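UDP-D-quinovosamine 4-dehydrogenase (Vibrio fischeri, PDB 3NKL) is probably an oxidoreductase and lyase of the polysaccharide synthase family, acting on a UDP-linked sugar, here represented by a Rossmann-like domain of the longer protein. Local coordinates at residues L57-L71 / I84-I98. Residues are numbered along the deposited sequence; the frame is centred on the assembly and turned at random.
Sequences LERLIKKHCISTVLL and IIESLAKLHVEVLTI
Leu-71 N donates to Leu-96 O over 2.7 Å; the N-H points nearly straight at the oxygen, and the donor lies in the carbonyl plane. The same carbonyl takes a CA-H...O contact from Leu-70 CA at 3.4 Å. Leu-71 O in turn accepts from Ile-98 N, while Val-69 is bonded through its N to Glu-94 O and through its O to Leu-96 N, the alternation expected of parallel strands. At the start of the pairing Glu-94 N approaches Ser-67 O differently, 37° out of the carbonyl plane. Strands 68-71 and 94-97, inclined at 24°, are joined through helix 78-89 as a beta-alpha-beta crossover of the Rossmann-like sheet; strand 5-10 pairs with the far edge of 68-71. The 84-89 part of that helix runs nearly antiparallel to strand 68-71 and packs over the face bearing Val-69 and Leu-71. There the two methyls of Leu-71 part company: CD1 meets Ile-85 CG1 at 3.6 Å, whereas CD2 reaches Leu-88 CD1, also at 3.6 Å. Leu-88 bridges onward: its side chain and that of Leu-57 cross at about a right angle, with Leu-88 CD2 3.7 Å from Leu-57 CD2. With CG1 anti to its carbonyl carbon (chi1 -63°), Val-93 sets that methyl 3.6 Å from Ile-61 CD1, which also touches Leu-91 CD1. On the other sheet face, Leu-70 CD2 lies 3.7 Å from Leu-96 CD1, and helix 14-25 packs against Leu-70.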
ATOM      1  N   LEU B  57      -5.308  18.846  -0.907  1.00 22.08           N
ATOM      2  CA  LEU B  57      -5.972  18.724   0.396  1.00 21.49           C
ATOM      3  C   LEU B  57      -6.819  19.951   0.752  1.00 24.06           C
ATOM      4  O   LEU B  57      -8.004  19.841   1.082  1.00 23.40           O
ATOM      5  CB  LEU B  57      -4.939  18.496   1.503  1.00 20.77           C
ATOM      6  CG  LEU B  57      -4.556  17.043   1.794  1.00 24.35           C
ATOM      7  CD1 LEU B  57      -3.341  17.038   2.696  1.00 24.65           C
ATOM      8  CD2 LEU B  57      -5.714  16.290   2.442  1.00 20.21           C
ATOM      9  N   GLU B  58      -6.203  21.119   0.711  1.00 29.65           N
ATOM     10  CA  GLU B  58      -6.912  22.334   1.106  1.00 32.25           C
ATOM     11  C   GLU B  58      -8.159  22.567   0.283  1.00 31.75           C
ATOM     12  O   GLU B  58      -9.230  22.832   0.828  1.00 36.89           O
ATOM     13  CB  GLU B  58      -5.987  23.543   1.034  1.00 41.77           C
ATOM     14  CG  GLU B  58      -5.036  23.602   2.209  1.00 61.97           C
ATOM     15  CD  GLU B  58      -3.675  24.157   1.848  1.00 76.21           C
ATOM     16  OE1 GLU B  58      -2.669  23.434   2.029  1.00 73.73           O
ATOM     17  OE2 GLU B  58      -3.613  25.315   1.384  1.00 88.27           O
ATOM     18  N   ARG B  59      -8.034  22.453  -1.033  1.00 27.85           N
ATOM     19  CA  ARG B  59      -9.163  22.763  -1.889  1.00 30.87           C
ATOM     20  C   ARG B  59     -10.300  21.751  -1.770  1.00 33.27           C
ATOM     21  O   ARG B  59     -11.456  22.111  -1.919  1.00 30.38           O
ATOM     22  CB  ARG B  59      -8.725  22.957  -3.347  1.00 30.17           C
ATOM     23  CG  ARG B  59      -8.299  21.703  -4.082  1.00 37.43           C
ATOM     24  CD  ARG B  59      -7.652  22.062  -5.441  1.00 43.94           C
ATOM     25  NE  ARG B  59      -6.274  22.531  -5.277  1.00 50.85           N
ATOM     26  CZ  ARG B  59      -5.433  22.787  -6.279  1.00 56.73           C
ATOM     27  NH1 ARG B  59      -5.823  22.629  -7.540  1.00 53.35           N
ATOM     28  NH2 ARG B  59      -4.198  23.200  -6.017  1.00 56.03           N
ATOM     29  N   LEU B  60      -9.978  20.490  -1.505  1.00 25.55           N
ATOM     30  CA  LEU B  60     -11.008  19.457  -1.354  1.00 22.77           C
ATOM     31  C   LEU B  60     -11.716  19.601  -0.017  1.00 24.50           C
ATOM     32  O   LEU B  60     -12.935  19.455   0.076  1.00 25.76           O
ATOM     33  CB  LEU B  60     -10.382  18.054  -1.461  1.00 20.12           C
ATOM     34  CG  LEU B  60      -9.904  17.629  -2.857  1.00 23.74           C
ATOM     35  CD1 LEU B  60      -9.041  16.359  -2.765  1.00 22.42           C
ATOM     36  CD2 LEU B  60     -11.089  17.418  -3.798  1.00 30.17           C
ATOM     37  N   ILE B  61     -10.948  19.887   1.028  1.00 24.08           N
ATOM     38  CA  ILE B  61     -11.535  20.057   2.355  1.00 21.35           C
ATOM     39  C   ILE B  61     -12.530  21.219   2.320  1.00 27.36           C
ATOM     40  O   ILE B  61     -13.649  21.101   2.796  1.00 27.57           O
ATOM     41  CB  ILE B  61     -10.442  20.312   3.410  1.00 22.62           C
ATOM     42  CG1 ILE B  61      -9.749  18.991   3.769  1.00 21.63           C
ATOM     43  CG2 ILE B  61     -11.034  20.992   4.649  1.00 27.95           C
ATOM     44  CD1 ILE B  61      -8.505  19.189   4.643  1.00 27.63           C
ATOM     45  N   LYS B  62     -12.117  22.322   1.709  1.00 26.56           N
ATOM     46  CA  LYS B  62     -12.960  23.511   1.575  1.00 34.49           C
ATOM     47  C   LYS B  62     -14.159  23.261   0.657  1.00 33.22           C
ATOM     48  O   LYS B  62     -15.277  23.646   0.975  1.00 34.40           O
ATOM     49  CB  LYS B  62     -12.119  24.697   1.069  1.00 39.24           C
ATOM     50  CG  LYS B  62     -12.906  25.951   0.696  1.00 48.08           C
ATOM     51  CD  LYS B  62     -11.973  27.034   0.151  1.00 54.65           C
ATOM     52  CE  LYS B  62     -12.734  28.251  -0.370  1.00 64.42           C
ATOM     53  NZ  LYS B  62     -11.861  29.156  -1.178  1.00 69.36           N
ATOM     54  N   LYS B  63     -13.932  22.593  -0.469  1.00 30.06           N
ATOM     55  CA  LYS B  63     -14.998  22.373  -1.448  1.00 33.00           C
ATOM     56  C   LYS B  63     -16.114  21.488  -0.898  1.00 34.84           C
ATOM     57  O   LYS B  63     -17.296  21.717  -1.174  1.00 29.85           O
ATOM     58  CB  LYS B  63     -14.437  21.753  -2.735  1.00 34.47           C
ATOM     59  CG  LYS B  63     -15.501  21.333  -3.749  1.00 46.52           C
ATOM     60  CD  LYS B  63     -14.867  20.813  -5.039  1.00 56.24           C
ATOM     61  CE  LYS B  63     -15.901  20.627  -6.147  1.00 68.40           C
ATOM     62  NZ  LYS B  63     -15.273  20.226  -7.444  1.00 71.38           N
ATOM     63  N   HIS B  64     -15.736  20.491  -0.107  1.00 28.11           N
ATOM     64  CA  HIS B  64     -16.690  19.507   0.391  1.00 26.85           C
ATOM     65  C   HIS B  64     -16.995  19.651   1.880  1.00 29.14           C
ATOM     66  O   HIS B  64     -17.636  18.778   2.462  1.00 29.37           O
ATOM     67  CB  HIS B  64     -16.143  18.098   0.130  1.00 28.97           C
ATOM     68  CG  HIS B  64     -15.973  17.783  -1.321  1.00 36.81           C
ATOM     69  ND1 HIS B  64     -17.032  17.452  -2.140  1.00 38.75           N
ATOM     70  CD2 HIS B  64     -14.868  17.753  -2.104  1.00 38.68           C
ATOM     71  CE1 HIS B  64     -16.588  17.234  -3.367  1.00 41.99           C
ATOM     72  NE2 HIS B  64     -15.277  17.402  -3.369  1.00 41.18           N
ATOM     73  N   CYS B  65     -16.526  20.738   2.491  1.00 25.70           N
ATOM     74  CA  CYS B  65     -16.702  20.955   3.927  1.00 23.37           C
ATOM     75  C   CYS B  65     -16.328  19.715   4.736  1.00 23.88           C
ATOM     76  O   CYS B  65     -17.120  19.222   5.538  1.00 24.80           O
ATOM     77  CB  CYS B  65     -18.144  21.366   4.233  1.00 27.55           C
ATOM     78  SG  CYS B  65     -18.628  22.896   3.388  1.00 34.52           S
ATOM     79  N   ILE B  66     -15.116  19.213   4.500  1.00 22.92           N
ATOM     80  CA  ILE B  66     -14.630  18.004   5.163  1.00 20.93           C
ATOM     81  C   ILE B  66     -13.979  18.356   6.504  1.00 24.20           C
ATOM     82  O   ILE B  66     -13.127  19.226   6.568  1.00 27.17           O
ATOM     83  CB  ILE B  66     -13.637  17.248   4.246  1.00 23.12           C
ATOM     84  CG1 ILE B  66     -14.420  16.510   3.147  1.00 23.05           C
ATOM     85  CG2 ILE B  66     -12.798  16.246   5.067  1.00 21.09           C
ATOM     86  CD1 ILE B  66     -13.671  16.322   1.880  1.00 27.38           C
ATOM     87  N   SER B  67     -14.377  17.697   7.585  1.00 21.06           N
ATOM     88  CA  SER B  67     -13.732  17.992   8.856  1.00 27.08           C
ATOM     89  C   SER B  67     -13.069  16.767   9.466  1.00 21.20           C
ATOM     90  O   SER B  67     -12.646  16.811  10.603  1.00 19.22           O
ATOM     91  CB  SER B  67     -14.728  18.600   9.852  1.00 31.40           C
ATOM     92  OG  SER B  67     -15.794  17.714  10.085  1.00 39.57           O
ATOM     93  N   THR B  68     -13.000  15.684   8.702  1.00 15.44           N
ATOM     94  CA  THR B  68     -12.393  14.427   9.169  1.00 16.99           C
ATOM     95  C   THR B  68     -11.658  13.768   8.015  1.00 19.89           C
ATOM     96  O   THR B  68     -12.210  13.644   6.920  1.00 17.31           O
ATOM     97  CB  THR B  68     -13.469  13.454   9.699  1.00 19.40           C
ATOM     98  OG1 THR B  68     -14.094  14.021  10.850  1.00 26.28           O
ATOM     99  CG2 THR B  68     -12.867  12.123  10.087  1.00 23.64           C
ATOM    100  N   VAL B  69     -10.410  13.353   8.257  1.00 14.63           N
ATOM    101  CA  VAL B  69      -9.636  12.640   7.256  1.00 15.94           C
ATOM    102  C   VAL B  69      -9.201  11.311   7.856  1.00 18.43           C
ATOM    103  O   VAL B  69      -8.771  11.255   9.009  1.00 18.71           O
ATOM    104  CB  VAL B  69      -8.430  13.486   6.761  1.00 14.95           C
ATOM    105  CG1 VAL B  69      -7.472  12.638   5.901  1.00 12.96           C
ATOM    106  CG2 VAL B  69      -8.941  14.726   5.986  1.00 18.07           C
ATOM    107  N   LEU B  70      -9.366  10.235   7.093  1.00 11.82           N
ATOM    108  CA  LEU B  70      -9.044   8.892   7.565  1.00 15.67           C
ATOM    109  C   LEU B  70      -7.747   8.401   6.931  1.00 16.56           C
ATOM    110  O   LEU B  70      -7.597   8.429   5.711  1.00 20.71           O
ATOM    111  CB  LEU B  70     -10.178   7.932   7.198  1.00 14.83           C
ATOM    112  CG  LEU B  70     -11.600   8.360   7.582  1.00 20.75           C
ATOM    113  CD1 LEU B  70     -12.557   7.222   7.223  1.00 19.75           C
ATOM    114  CD2 LEU B  70     -11.683   8.692   9.051  1.00 18.52           C
ATOM    115  N   LEU B  71      -6.822   7.919   7.748  1.00 16.98           N
ATOM    116  CA  LEU B  71      -5.537   7.441   7.230  1.00 15.52           C
ATOM    117  C   LEU B  71      -5.595   5.947   6.961  1.00 20.22           C
ATOM    118  O   LEU B  71      -5.923   5.167   7.851  1.00 16.49           O
ATOM    119  CB  LEU B  71      -4.416   7.708   8.224  1.00 10.24           C
ATOM    120  CG  LEU B  71      -4.198   9.175   8.606  1.00 19.73           C
ATOM    121  CD1 LEU B  71      -3.010   9.278   9.533  1.00 17.59           C
ATOM    122  CD2 LEU B  71      -3.966  10.028   7.372  1.00 18.43           C
ATOM    123  N   ILE B  84       2.575  13.122   7.447  1.00 18.60           N
ATOM    124  CA  ILE B  84       1.197  13.171   6.972  1.00 21.74           C
ATOM    125  C   ILE B  84       0.244  13.730   8.044  1.00 20.97           C
ATOM    126  O   ILE B  84      -0.573  14.620   7.775  1.00 17.24           O
ATOM    127  CB  ILE B  84       0.744  11.775   6.513  1.00 16.65           C
ATOM    128  CG1 ILE B  84       1.486  11.385   5.213  1.00 18.99           C
ATOM    129  CG2 ILE B  84      -0.794  11.730   6.348  1.00 16.39           C
ATOM    130  CD1 ILE B  84       1.221   9.949   4.784  1.00 22.45           C
ATOM    131  N   ILE B  85       0.369  13.226   9.262  1.00 16.54           N
ATOM    132  CA  ILE B  85      -0.563  13.611  10.326  1.00 15.09           C
ATOM    133  C   ILE B  85      -0.420  15.089  10.628  1.00 20.65           C
ATOM    134  O   ILE B  85      -1.414  15.801  10.773  1.00 19.19           O
ATOM    135  CB  ILE B  85      -0.325  12.811  11.626  1.00 14.62           C
ATOM    136  CG1 ILE B  85      -0.800  11.357  11.463  1.00 12.30           C
ATOM    137  CG2 ILE B  85      -1.068  13.462  12.801  1.00 19.85           C
ATOM    138  CD1 ILE B  85      -0.185  10.376  12.501  1.00 17.91           C
ATOM    139  N   GLU B  86       0.810  15.569  10.711  1.00 21.22           N
ATOM    140  CA  GLU B  86       1.013  16.985  11.009  1.00 30.11           C
ATOM    141  C   GLU B  86       0.505  17.889   9.887  1.00 26.45           C
ATOM    142  O   GLU B  86      -0.041  18.966  10.149  1.00 24.17           O
ATOM    143  CB  GLU B  86       2.487  17.266  11.344  1.00 28.73           C
ATOM    144  CG  GLU B  86       2.921  16.533  12.621  1.00 31.96           C
ATOM    145  CD  GLU B  86       4.327  16.891  13.092  1.00 40.59           C
ATOM    146  OE1 GLU B  86       4.675  18.094  13.144  1.00 36.01           O
ATOM    147  OE2 GLU B  86       5.083  15.959  13.430  1.00 39.75           O
ATOM    148  N   SER B  87       0.665  17.445   8.644  1.00 20.41           N
ATOM    149  CA  SER B  87       0.142  18.183   7.496  1.00 24.58           C
ATOM    150  C   SER B  87      -1.377  18.341   7.596  1.00 23.11           C
ATOM    151  O   SER B  87      -1.928  19.384   7.254  1.00 21.86           O
ATOM    152  CB  SER B  87       0.553  17.514   6.170  1.00 25.63           C
ATOM    153  OG  SER B  87      -0.310  16.434   5.797  1.00 25.79           O
ATOM    154  N   LEU B  88      -2.055  17.314   8.093  1.00 15.63           N
ATOM    155  CA  LEU B  88      -3.509  17.381   8.266  1.00 18.24           C
ATOM    156  C   LEU B  88      -3.930  18.197   9.490  1.00 20.24           C
ATOM    157  O   LEU B  88      -4.937  18.926   9.463  1.00 19.43           O
ATOM    158  CB  LEU B  88      -4.095  15.958   8.360  1.00 16.97           C
ATOM    159  CG  LEU B  88      -3.833  15.119   7.102  1.00 19.09           C
ATOM    160  CD1 LEU B  88      -4.119  13.648   7.380  1.00 14.85           C
ATOM    161  CD2 LEU B  88      -4.746  15.627   5.959  1.00 19.15           C
ATOM    162  N   ALA B  89      -3.181  18.061  10.574  1.00 17.11           N
ATOM    163  CA  ALA B  89      -3.496  18.818  11.781  1.00 19.85           C
ATOM    164  C   ALA B  89      -3.629  20.286  11.487  1.00 19.85           C
ATOM    165  O   ALA B  89      -4.516  20.957  12.029  1.00 20.37           O
ATOM    166  CB  ALA B  89      -2.432  18.607  12.840  1.00 18.10           C
ATOM    167  N   LYS B  90      -2.700  20.808  10.684  1.00 14.44           N
ATOM    168  CA  LYS B  90      -2.651  22.225  10.409  1.00 11.73           C
ATOM    169  C   LYS B  90      -3.753  22.678   9.453  1.00 13.93           C
ATOM    170  O   LYS B  90      -3.843  23.859   9.129  1.00 17.73           O
ATOM    171  CB  LYS B  90      -1.278  22.619   9.848  1.00 20.37           C
ATOM    172  CG  LYS B  90      -0.139  22.316  10.812  1.00 32.32           C
ATOM    173  CD  LYS B  90       1.240  22.422  10.120  1.00 39.33           C
ATOM    174  CE  LYS B  90       2.376  22.158  11.099  1.00 37.30           C
ATOM    175  NZ  LYS B  90       3.672  21.952  10.377  1.00 44.35           N
ATOM    176  N   LEU B  91      -4.583  21.741   8.999  1.00 19.07           N
ATOM    177  CA  LEU B  91      -5.729  22.102   8.169  1.00 19.58           C
ATOM    178  C   LEU B  91      -7.029  22.013   8.976  1.00 19.37           C
ATOM    179  O   LEU B  91      -8.117  22.059   8.405  1.00 17.15           O
ATOM    180  CB  LEU B  91      -5.828  21.191   6.941  1.00 20.03           C
ATOM    181  CG  LEU B  91      -4.632  21.285   5.983  1.00 19.62           C
ATOM    182  CD1 LEU B  91      -4.788  20.279   4.857  1.00 23.79           C
ATOM    183  CD2 LEU B  91      -4.579  22.703   5.438  1.00 26.25           C
ATOM    184  N   HIS B  92      -6.896  21.847  10.284  1.00 14.23           N
ATOM    185  CA  HIS B  92      -8.041  21.836  11.197  1.00 18.96           C
ATOM    186  C   HIS B  92      -9.048  20.767  10.803  1.00 19.77           C
ATOM    187  O   HIS B  92     -10.238  21.040  10.684  1.00 16.09           O
ATOM    188  CB  HIS B  92      -8.721  23.220  11.260  1.00 15.47           C
ATOM    189  CG  HIS B  92      -7.974  24.230  12.083  1.00 17.57           C
ATOM    190  ND1 HIS B  92      -8.336  25.559  12.143  1.00 19.32           N
ATOM    191  CD2 HIS B  92      -6.881  24.099  12.881  1.00 13.85           C
ATOM    192  CE1 HIS B  92      -7.501  26.205  12.942  1.00 18.44           C
ATOM    193  NE2 HIS B  92      -6.620  25.337  13.410  1.00 13.59           N
ATOM    194  N   VAL B  93      -8.566  19.546  10.590  1.00 14.44           N
ATOM    195  CA  VAL B  93      -9.447  18.397  10.497  1.00 19.35           C
ATOM    196  C   VAL B  93      -9.084  17.461  11.636  1.00 20.99           C
ATOM    197  O   VAL B  93      -8.017  17.569  12.209  1.00 21.39           O
ATOM    198  CB  VAL B  93      -9.292  17.676   9.162  1.00 15.90           C
ATOM    199  CG1 VAL B  93      -9.702  18.638   8.028  1.00 20.38           C
ATOM    200  CG2 VAL B  93      -7.830  17.181   8.943  1.00 16.72           C
ATOM    201  N   GLU B  94     -10.011  16.590  11.982  1.00 15.33           N
ATOM    202  CA  GLU B  94      -9.777  15.516  12.915  1.00 14.21           C
ATOM    203  C   GLU B  94      -9.126  14.402  12.099  1.00 13.87           C
ATOM    204  O   GLU B  94      -9.420  14.242  10.896  1.00 16.58           O
ATOM    205  CB  GLU B  94     -11.138  15.045  13.416  1.00 24.44           C
ATOM    206  CG  GLU B  94     -11.092  13.840  14.274  1.00 42.55           C
ATOM    207  CD  GLU B  94     -12.453  13.518  14.860  1.00 53.29           C
ATOM    208  OE1 GLU B  94     -12.493  13.154  16.051  1.00 52.03           O
ATOM    209  OE2 GLU B  94     -13.468  13.640  14.133  1.00 58.94           O
ATOM    210  N   VAL B  95      -8.228  13.642  12.713  1.00 13.19           N
ATOM    211  CA  VAL B  95      -7.505  12.608  11.949  1.00 17.08           C
ATOM    212  C   VAL B  95      -7.686  11.256  12.632  1.00 22.09           C
ATOM    213  O   VAL B  95      -7.381  11.124  13.830  1.00 16.62           O
ATOM    214  CB  VAL B  95      -6.003  12.948  11.811  1.00 13.84           C
ATOM    215  CG1 VAL B  95      -5.279  11.849  11.045  1.00 14.24           C
ATOM    216  CG2 VAL B  95      -5.813  14.290  11.099  1.00 15.92           C
ATOM    217  N   LEU B  96      -8.208  10.273  11.889  1.00 15.28           N
ATOM    218  CA  LEU B  96      -8.413   8.927  12.421  1.00 13.01           C
ATOM    219  C   LEU B  96      -7.603   7.986  11.562  1.00 14.56           C
ATOM    220  O   LEU B  96      -7.316   8.298  10.414  1.00 17.18           O
ATOM    221  CB  LEU B  96      -9.876   8.491  12.349  1.00 14.30           C
ATOM    222  CG  LEU B  96     -10.931   9.494  12.814  1.00 16.69           C
ATOM    223  CD1 LEU B  96     -12.347   8.903  12.646  1.00 25.49           C
ATOM    224  CD2 LEU B  96     -10.658   9.816  14.257  1.00 20.25           C
ATOM    225  N   THR B  97      -7.241   6.833  12.115  1.00 13.32           N
ATOM    226  CA  THR B  97      -6.401   5.885  11.380  1.00 13.86           C
ATOM    227  C   THR B  97      -6.892   4.449  11.512  1.00 14.10           C
ATOM    228  O   THR B  97      -7.409   4.050  12.564  1.00 15.06           O
ATOM    229  CB  THR B  97      -4.911   5.935  11.846  1.00 20.09           C
ATOM    230  OG1 THR B  97      -4.137   4.970  11.104  1.00 15.61           O
ATOM    231  CG2 THR B  97      -4.785   5.618  13.328  1.00 14.91           C
ATOM    232  N   ILE B  98      -6.704   3.662  10.455  1.00 13.68           N
ATOM    233  CA  ILE B  98      -6.947   2.222  10.554  1.00 15.35           C
ATOM    234  C   ILE B  98      -5.788   1.610  11.356  1.00 14.27           C
ATOM    235  O   ILE B  98      -4.796   2.298  11.620  1.00 16.13           O
ATOM    236  CB  ILE B  98      -7.048   1.581   9.156  1.00 13.59           C
ATOM    237  CG1 ILE B  98      -5.680   1.535   8.462  1.00 15.96           C
ATOM    238  CG2 ILE B  98      -8.087   2.338   8.279  1.00 13.30           C
ATOM    239  CD1 ILE B  98      -5.738   0.731   7.127  1.00 19.31           C
TER